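Local coordinates for 450aa long hypothetical fmu protein (Pyrococcus horikoshii, PDB 2YXL), which probably methylates carbon 5 of cytosine in RNA, drawing the methyl group from S-adenosyl-L-methionine, at residues A[20-25]-A[86-91]; A[40-45]-A[115-120]. All blocks are in the same frame, centred on the assembly; numbering follows the deposited sequence.

Contact 1. Residues A[20-25]-A[86-91]; sequences EAIRLG and LRAALR
Apolar packing comes first: CB of Ala-88 points toward helix 12-24 and settles between Ile-22 and Arg-23. CB of Ala-88 lies 3.9 Å from CG2 of Ile-22. On the Arg-23 side it meets the backbone as well as the side chain, with CB of Ala-88 3.7 Å from N of Arg-23 and also touching CB of Arg-23. Ile-22 offers CG2 because this methyl stands anti to its own backbone N, while CG1 (chi1 -66°) sits beside that N and leads the rest of the chain away from Ala-88. CG2 of Ile-22 also comes within 4.3 Å of CD of Arg-91. With only a methyl group on Ala-88 at the crossing, the axes of the short segments can come within 8.4 Å, at 126°. Both helices belong to the all-helical N-terminal region, probably the counterpart of the NusB-like domain of bacterial RsmB. The polar part is carried by arginines. CD of Arg-87 lies 3.6 Å above the centre of the Arg-91 guanidinium, covering one face. Carboxylate oxygens of Glu-26 form salt bridges to NH1 of both arginines, and Asp-68 pairs with NH2 of Arg-91, so this buried guanidinium is held by two acids. Arg-23 turns its charge to Trp-85 in a cation-pi contact.

Contact 2. Residues A[40-45]-A[115-120]; sequences KKHDVE and SDFISS
The hydroxyl of Ser-120 donates from OG to O of Phe-117 at 2.7 Å, a side-chain bond within helix 104-121 whose donor is tilted 28° out of the carbonyl plane. The phenyl ring of Phe-117, with CG anti to the backbone N (chi1 177°), extends off the helix to meet His-42 coming from the opposite direction. The two form an offset edge-to-face pair: the imidazole presents its edge to Phe-117, with centroids 5.2 Å apart and planes at 79°. The touching atoms are NE2 of His-42, 3.6 Å from CE2 of Phe-117, and CE1 of His-42, 3.7 Å from CZ of Phe-117. Next to CE1 in the imidazole, ND1 makes a weak hydrogen bond to Ala-38 O, back in the helix that His-42 has just left. Replacing His-42 with an alanine is likely to leave the CE2-CZ side of Phe-117 without its aromatic neighbour and Ala-38 O without that weak donor. The backbones stay far apart, 11.6 Å between CA of His-42 and CA of Phe-117, and helix 12-24 runs alongside both rings, contributing Arg-16 and Glu-20, while helix 124-138 packs on helix 104-121 at Ser-115 and Ile-118.

The centres of contacts 1 and 2 lie about 11 Å apart, and the two touch directly. Glu-20, at the start of segment 20-25, does most of the joining: its OE2 comes 3.4 Å from CZ of Phe-117 and also packs on His-42, while OE1 forms a salt bridge with Arg-121. Separately, CB of Ala-89 meets CD1 of Ile-118 at 4.0 Å, bringing helix 84-99 against helix 104-121. Contact 1 joins helix 12-24 to helix 84-99, contact 2 joins the residue following helix 32-41 to helix 104-121, and the segments alternate along the chain. Both lie away from the sinefungin pocket and the predicted nucleophile Cys-390, with contact 2 farther from the chain's centre.

Contact 1. Residues A[20-25]-A[86-91]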
ATOM      1  N   GLU A  20      -1.547  -1.116 -20.210  1.00 34.07           N
ATOM      2  CA  GLU A  20      -0.212  -0.722 -19.767  1.00 34.12           C
ATOM      3  C   GLU A  20      -0.137  -0.555 -18.245  1.00 34.04           C
ATOM      4  O   GLU A  20       0.870  -0.910 -17.632  1.00 34.25           O
ATOM      5  CB  GLU A  20       0.280   0.533 -20.506  1.00 34.14           C
ATOM      6  CG  GLU A  20       1.665   1.024 -20.060  1.00 35.01           C
ATOM      7  CD  GLU A  20       2.620   1.336 -21.211  1.00 36.25           C
ATOM      8  OE1 GLU A  20       3.849   1.300 -20.978  1.00 36.90           O
ATOM      9  OE2 GLU A  20       2.163   1.612 -22.342  1.00 36.48           O
ATOM     10  N   ALA A  21      -1.205  -0.041 -17.638  1.00 33.72           N
ATOM     11  CA  ALA A  21      -1.251   0.130 -16.183  1.00 33.50           C
ATOM     12  C   ALA A  21      -1.263  -1.214 -15.461  1.00 33.36           C
ATOM     13  O   ALA A  21      -0.587  -1.386 -14.445  1.00 33.23           O
ATOM     14  CB  ALA A  21      -2.457   0.973 -15.773  1.00 33.35           C
ATOM     15  N   ILE A  22      -2.035  -2.157 -15.996  1.00 33.26           N
ATOM     16  CA  ILE A  22      -2.132  -3.501 -15.436  1.00 33.31           C
ATOM     17  C   ILE A  22      -0.820  -4.263 -15.645  1.00 33.63           C
ATOM     18  O   ILE A  22      -0.363  -4.979 -14.747  1.00 33.71           O
ATOM     19  CB  ILE A  22      -3.354  -4.272 -16.014  1.00 33.17           C
ATOM     20  CG1 ILE A  22      -4.674  -3.617 -15.567  1.00 33.13           C
ATOM     21  CG2 ILE A  22      -3.333  -5.743 -15.625  1.00 32.89           C
ATOM     22  CD1 ILE A  22      -4.887  -3.521 -14.051  1.00 32.40           C
ATOM     23  N   ARG A  23      -0.210  -4.087 -16.816  1.00 33.72           N
ATOM     24  CA  ARG A  23       1.083  -4.697 -17.106  1.00 33.91           C
ATOM     25  C   ARG A  23       2.173  -4.137 -16.196  1.00 34.21           C
ATOM     26  O   ARG A  23       2.926  -4.902 -15.590  1.00 34.29           O
ATOM     27  CB  ARG A  23       1.471  -4.520 -18.583  1.00 33.80           C
ATOM     28  CG  ARG A  23       2.731  -5.280 -19.016  1.00 33.02           C
ATOM     29  CD  ARG A  23       4.009  -4.517 -18.666  1.00 32.31           C
ATOM     30  NE  ARG A  23       5.208  -5.335 -18.833  1.00 32.01           N
ATOM     31  CZ  ARG A  23       5.678  -6.188 -17.923  1.00 31.75           C
ATOM     32  NH1 ARG A  23       5.054  -6.359 -16.761  1.00 31.51           N
ATOM     33  NH2 ARG A  23       6.775  -6.885 -18.184  1.00 30.99           N
ATOM     34  N   LEU A  24       2.258  -2.811 -16.105  1.00 34.55           N
ATOM     35  CA  LEU A  24       3.288  -2.170 -15.287  1.00 35.02           C
ATOM     36  C   LEU A  24       3.051  -2.367 -13.794  1.00 35.31           C
ATOM     37  O   LEU A  24       4.000  -2.358 -13.008  1.00 35.41           O
ATOM     38  CB  LEU A  24       3.423  -0.681 -15.616  1.00 34.95           C
ATOM     39  CG  LEU A  24       3.996  -0.273 -16.979  1.00 35.27           C
ATOM     40  CD1 LEU A  24       3.983   1.242 -17.092  1.00 35.69           C
ATOM     41  CD2 LEU A  24       5.400  -0.814 -17.215  1.00 34.81           C
ATOM     42  N   GLY A  25       1.789  -2.556 -13.415  1.00 35.73           N
ATOM     43  CA  GLY A  25       1.409  -2.796 -12.022  1.00 36.33           C
ATOM     44  C   GLY A  25       1.984  -4.082 -11.461  1.00 36.86           C
ATOM     45  O   GLY A  25       2.033  -4.276 -10.247  1.00 36.86           O
ATOM     46  N   LEU A  86       0.151  -9.973 -22.899  1.00 29.47           N
ATOM     47  CA  LEU A  86      -0.998 -10.837 -23.138  1.00 29.47           C
ATOM     48  C   LEU A  86      -1.812 -11.021 -21.859  1.00 29.57           C
ATOM     49  O   LEU A  86      -3.024 -10.804 -21.863  1.00 29.91           O
ATOM     50  CB  LEU A  86      -0.560 -12.188 -23.705  1.00 29.29           C
ATOM     51  CG  LEU A  86      -1.661 -13.174 -24.107  1.00 29.43           C
ATOM     52  CD1 LEU A  86      -2.625 -12.582 -25.141  1.00 29.55           C
ATOM     53  CD2 LEU A  86      -1.035 -14.453 -24.639  1.00 29.52           C
ATOM     54  N   ARG A  87      -1.141 -11.398 -20.768  1.00 29.47           N
ATOM     55  CA  ARG A  87      -1.801 -11.578 -19.475  1.00 29.50           C
ATOM     56  C   ARG A  87      -2.577 -10.327 -19.056  1.00 29.69           C
ATOM     57  O   ARG A  87      -3.728 -10.425 -18.637  1.00 29.71           O
ATOM     58  CB  ARG A  87      -0.798 -11.986 -18.386  1.00 29.36           C
ATOM     59  CG  ARG A  87      -1.397 -12.064 -16.974  1.00 28.93           C
ATOM     60  CD  ARG A  87      -0.484 -12.755 -15.958  1.00 29.31           C
ATOM     61  NE  ARG A  87       0.825 -12.112 -15.836  1.00 28.84           N
ATOM     62  CZ  ARG A  87       1.940 -12.549 -16.421  1.00 27.57           C
ATOM     63  NH1 ARG A  87       3.073 -11.889 -16.249  1.00 27.33           N
ATOM     64  NH2 ARG A  87       1.927 -13.640 -17.177  1.00 27.00           N
ATOM     65  N   ALA A  88      -1.939  -9.164 -19.176  1.00 29.95           N
ATOM     66  CA  ALA A  88      -2.566  -7.888 -18.844  1.00 30.06           C
ATOM     67  C   ALA A  88      -3.789  -7.621 -19.720  1.00 30.35           C
ATOM     68  O   ALA A  88      -4.837  -7.216 -19.217  1.00 30.49           O
ATOM     69  CB  ALA A  88      -1.559  -6.750 -18.961  1.00 29.91           C
ATOM     70  N   ALA A  89      -3.663  -7.866 -21.023  1.00 30.56           N
ATOM     71  CA  ALA A  89      -4.779  -7.656 -21.946  1.00 30.79           C
ATOM     72  C   ALA A  89      -5.946  -8.589 -21.631  1.00 30.94           C
ATOM     73  O   ALA A  89      -7.105  -8.160 -21.628  1.00 31.19           O
ATOM     74  CB  ALA A  89      -4.332  -7.820 -23.387  1.00 30.68           C
ATOM     75  N   LEU A  90      -5.636  -9.854 -21.354  1.00 30.87           N
ATOM     76  CA  LEU A  90      -6.656 -10.840 -21.017  1.00 30.84           C
ATOM     77  C   LEU A  90      -7.394 -10.459 -19.729  1.00 31.06           C
ATOM     78  O   LEU A  90      -8.618 -10.581 -19.656  1.00 31.21           O
ATOM     79  CB  LEU A  90      -6.048 -12.244 -20.919  1.00 30.75           C
ATOM     80  CG  LEU A  90      -5.606 -12.938 -22.215  1.00 30.61           C
ATOM     81  CD1 LEU A  90      -4.919 -14.250 -21.911  1.00 29.61           C
ATOM     82  CD2 LEU A  90      -6.787 -13.170 -23.167  1.00 30.69           C
ATOM     83  N   ARG A  91      -6.653  -9.971 -18.735  1.00 30.97           N
ATOM     84  CA  ARG A  91      -7.246  -9.514 -17.476  1.00 31.23           C
ATOM     85  C   ARG A  91      -8.204  -8.338 -17.690  1.00 31.34           C
ATOM     86  O   ARG A  91      -9.310  -8.311 -17.144  1.00 31.30           O
ATOM     87  CB  ARG A  91      -6.156  -9.141 -16.468  1.00 31.26           C
ATOM     88  CG  ARG A  91      -5.474 -10.338 -15.825  1.00 31.36           C
ATOM     89  CD  ARG A  91      -4.226  -9.943 -15.049  1.00 31.78           C
ATOM     90  NE  ARG A  91      -3.745 -11.057 -14.230  1.00 32.38           N
ATOM     91  CZ  ARG A  91      -2.623 -11.053 -13.514  1.00 32.76           C
ATOM     92  NH1 ARG A  91      -1.823  -9.992 -13.499  1.00 32.62           N
ATOM     93  NH2 ARG A  91      -2.296 -12.127 -12.809  1.00 33.14           N
TER
HETATM   94  O   HOH W   1      -0.973  -8.178 -15.457  1.00 45.52           O

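Contact 2. Residues A[40-45]-A[115-120]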
ATOM      1  N   LYS A  40      -0.247   9.007 -17.956  1.00 42.67           N
ATOM      2  CA  LYS A  40       0.485  10.151 -18.507  1.00 42.83           C
ATOM      3  C   LYS A  40       1.129   9.809 -19.847  1.00 42.89           C
ATOM      4  O   LYS A  40       1.285  10.678 -20.709  1.00 42.95           O
ATOM      5  CB  LYS A  40       1.556  10.647 -17.527  1.00 42.85           C
ATOM      6  CG  LYS A  40       1.029  11.059 -16.155  1.00 43.11           C
ATOM      7  CD  LYS A  40       0.297  12.399 -16.180  1.00 43.42           C
ATOM      8  CE  LYS A  40      -0.683  12.509 -15.021  1.00 43.29           C
ATOM      9  NZ  LYS A  40      -0.059  12.149 -13.717  1.00 43.44           N
ATOM     10  N   LYS A  41       1.504   8.541 -20.006  1.00 42.96           N
ATOM     11  CA  LYS A  41       2.094   8.037 -21.244  1.00 43.03           C
ATOM     12  C   LYS A  41       1.070   8.063 -22.377  1.00 42.99           C
ATOM     13  O   LYS A  41       1.395   8.433 -23.507  1.00 43.07           O
ATOM     14  CB  LYS A  41       2.609   6.610 -21.034  1.00 43.14           C
ATOM     15  CG  LYS A  41       3.705   6.163 -21.990  1.00 43.48           C
ATOM     16  CD  LYS A  41       3.848   4.647 -21.955  1.00 44.54           C
ATOM     17  CE  LYS A  41       5.151   4.168 -22.586  1.00 44.97           C
ATOM     18  NZ  LYS A  41       6.274   4.180 -21.608  1.00 45.32           N
ATOM     19  N   HIS A  42      -0.165   7.678 -22.061  1.00 42.95           N
ATOM     20  CA  HIS A  42      -1.233   7.567 -23.056  1.00 42.93           C
ATOM     21  C   HIS A  42      -2.187   8.763 -23.095  1.00 43.02           C
ATOM     22  O   HIS A  42      -3.245   8.702 -23.730  1.00 42.98           O
ATOM     23  CB  HIS A  42      -2.003   6.260 -22.867  1.00 42.82           C
ATOM     24  CG  HIS A  42      -1.279   5.062 -23.390  1.00 42.75           C
ATOM     25  ND1 HIS A  42      -0.576   4.202 -22.575  1.00 42.65           N
ATOM     26  CD2 HIS A  42      -1.130   4.592 -24.651  1.00 42.56           C
ATOM     27  CE1 HIS A  42      -0.034   3.248 -23.310  1.00 42.67           C
ATOM     28  NE2 HIS A  42      -0.355   3.461 -24.573  1.00 42.59           N
ATOM     29  N   ASP A  43      -1.798   9.841 -22.414  1.00 43.15           N
ATOM     30  CA  ASP A  43      -2.529  11.113 -22.417  1.00 43.32           C
ATOM     31  C   ASP A  43      -3.987  11.015 -21.940  1.00 43.34           C
ATOM     32  O   ASP A  43      -4.917  11.363 -22.673  1.00 43.38           O
ATOM     33  CB  ASP A  43      -2.436  11.794 -23.792  1.00 43.34           C
ATOM     34  CG  ASP A  43      -1.107  12.495 -24.005  1.00 43.59           C
ATOM     35  OD1 ASP A  43      -0.281  11.976 -24.785  1.00 43.82           O
ATOM     36  OD2 ASP A  43      -0.887  13.560 -23.386  1.00 43.93           O
ATOM     37  N   VAL A  44      -4.172  10.539 -20.713  1.00 43.36           N
ATOM     38  CA  VAL A  44      -5.493  10.521 -20.092  1.00 43.39           C
ATOM     39  C   VAL A  44      -5.669  11.832 -19.327  1.00 43.44           C
ATOM     40  O   VAL A  44      -5.398  11.910 -18.126  1.00 43.52           O
ATOM     41  CB  VAL A  44      -5.697   9.292 -19.168  1.00 43.42           C
ATOM     42  CG1 VAL A  44      -7.142   9.210 -18.690  1.00 43.33           C
ATOM     43  CG2 VAL A  44      -5.312   8.007 -19.894  1.00 43.39           C
ATOM     44  N   GLU A  45      -6.100  12.861 -20.049  1.00 43.42           N
ATOM     45  CA  GLU A  45      -6.263  14.200 -19.491  1.00 43.46           C
ATOM     46  C   GLU A  45      -7.642  14.360 -18.856  1.00 43.29           C
ATOM     47  O   GLU A  45      -7.777  14.980 -17.802  1.00 43.25           O
ATOM     48  CB  GLU A  45      -6.063  15.267 -20.577  1.00 43.51           C
ATOM     49  CG  GLU A  45      -4.750  15.165 -21.361  1.00 43.73           C
ATOM     50  CD  GLU A  45      -4.668  16.162 -22.513  1.00 43.79           C
ATOM     51  OE1 GLU A  45      -4.375  15.734 -23.652  1.00 43.99           O
ATOM     52  OE2 GLU A  45      -4.900  17.371 -22.285  1.00 44.23           O
ATOM     53  N   SER A 115      -5.399  -5.535 -29.509  1.00 35.42           N
ATOM     54  CA  SER A 115      -4.634  -6.531 -30.250  1.00 35.36           C
ATOM     55  C   SER A 115      -3.401  -5.907 -30.879  1.00 35.14           C
ATOM     56  O   SER A 115      -2.308  -6.470 -30.805  1.00 35.20           O
ATOM     57  CB  SER A 115      -5.494  -7.165 -31.342  1.00 35.41           C
ATOM     58  OG  SER A 115      -6.526  -7.955 -30.781  1.00 36.22           O
ATOM     59  N   ASP A 116      -3.588  -4.739 -31.488  1.00 34.85           N
ATOM     60  CA  ASP A 116      -2.508  -4.033 -32.163  1.00 34.72           C
ATOM     61  C   ASP A 116      -1.471  -3.516 -31.177  1.00 34.32           C
ATOM     62  O   ASP A 116      -0.267  -3.600 -31.435  1.00 34.41           O
ATOM     63  CB  ASP A 116      -3.063  -2.876 -32.995  1.00 34.89           C
ATOM     64  CG  ASP A 116      -2.063  -2.350 -34.007  1.00 35.84           C
ATOM     65  OD1 ASP A 116      -1.253  -3.148 -34.534  1.00 37.07           O
ATOM     66  OD2 ASP A 116      -2.094  -1.134 -34.285  1.00 37.10           O
ATOM     67  N   PHE A 117      -1.946  -2.996 -30.048  1.00 33.73           N
ATOM     68  CA  PHE A 117      -1.074  -2.419 -29.029  1.00 33.30           C
ATOM     69  C   PHE A 117      -0.117  -3.447 -28.419  1.00 33.18           C
ATOM     70  O   PHE A 117       1.082  -3.182 -28.305  1.00 33.19           O
ATOM     71  CB  PHE A 117      -1.900  -1.722 -27.938  1.00 33.04           C
ATOM     72  CG  PHE A 117      -1.076  -1.161 -26.807  1.00 32.42           C
ATOM     73  CD1 PHE A 117      -1.255  -1.624 -25.507  1.00 32.14           C
ATOM     74  CD2 PHE A 117      -0.124  -0.171 -27.039  1.00 31.65           C
ATOM     75  CE1 PHE A 117      -0.500  -1.109 -24.452  1.00 32.14           C
ATOM     76  CE2 PHE A 117       0.635   0.352 -25.994  1.00 31.59           C
ATOM     77  CZ  PHE A 117       0.448  -0.116 -24.697  1.00 32.06           C
ATOM     78  N   ILE A 118      -0.636  -4.613 -28.043  1.00 33.00           N
ATOM     79  CA  ILE A 118       0.213  -5.640 -27.430  1.00 32.98           C
ATOM     80  C   ILE A 118       1.147  -6.299 -28.443  1.00 32.93           C
ATOM     81  O   ILE A 118       2.238  -6.744 -28.083  1.00 32.89           O
ATOM     82  CB  ILE A 118      -0.585  -6.684 -26.582  1.00 33.01           C
ATOM     83  CG1 ILE A 118      -1.497  -7.554 -27.456  1.00 33.18           C
ATOM     84  CG2 ILE A 118      -1.369  -5.982 -25.457  1.00 32.78           C
ATOM     85  CD1 ILE A 118      -2.270  -8.614 -26.677  1.00 33.08           C
ATOM     86  N   SER A 119       0.725  -6.325 -29.709  1.00 32.77           N
ATOM     87  CA  SER A 119       1.590  -6.731 -30.818  1.00 32.65           C
ATOM     88  C   SER A 119       2.811  -5.825 -30.953  1.00 32.45           C
ATOM     89  O   SER A 119       3.927  -6.311 -31.100  1.00 32.54           O
ATOM     90  CB  SER A 119       0.821  -6.743 -32.139  1.00 32.65           C
ATOM     91  OG  SER A 119       0.173  -7.981 -32.344  1.00 33.32           O
ATOM     92  N   SER A 120       2.594  -4.512 -30.892  1.00 32.26           N
ATOM     93  CA  SER A 120       3.680  -3.539 -31.016  1.00 32.13           C
ATOM     94  C   SER A 120       4.646  -3.579 -29.827  1.00 32.02           C
ATOM     95  O   SER A 120       5.819  -3.224 -29.962  1.00 31.97           O
ATOM     96  CB  SER A 120       3.125  -2.124 -31.203  1.00 32.02           C
ATOM     97  OG  SER A 120       2.464  -1.685 -30.033  1.00 32.28           O
TER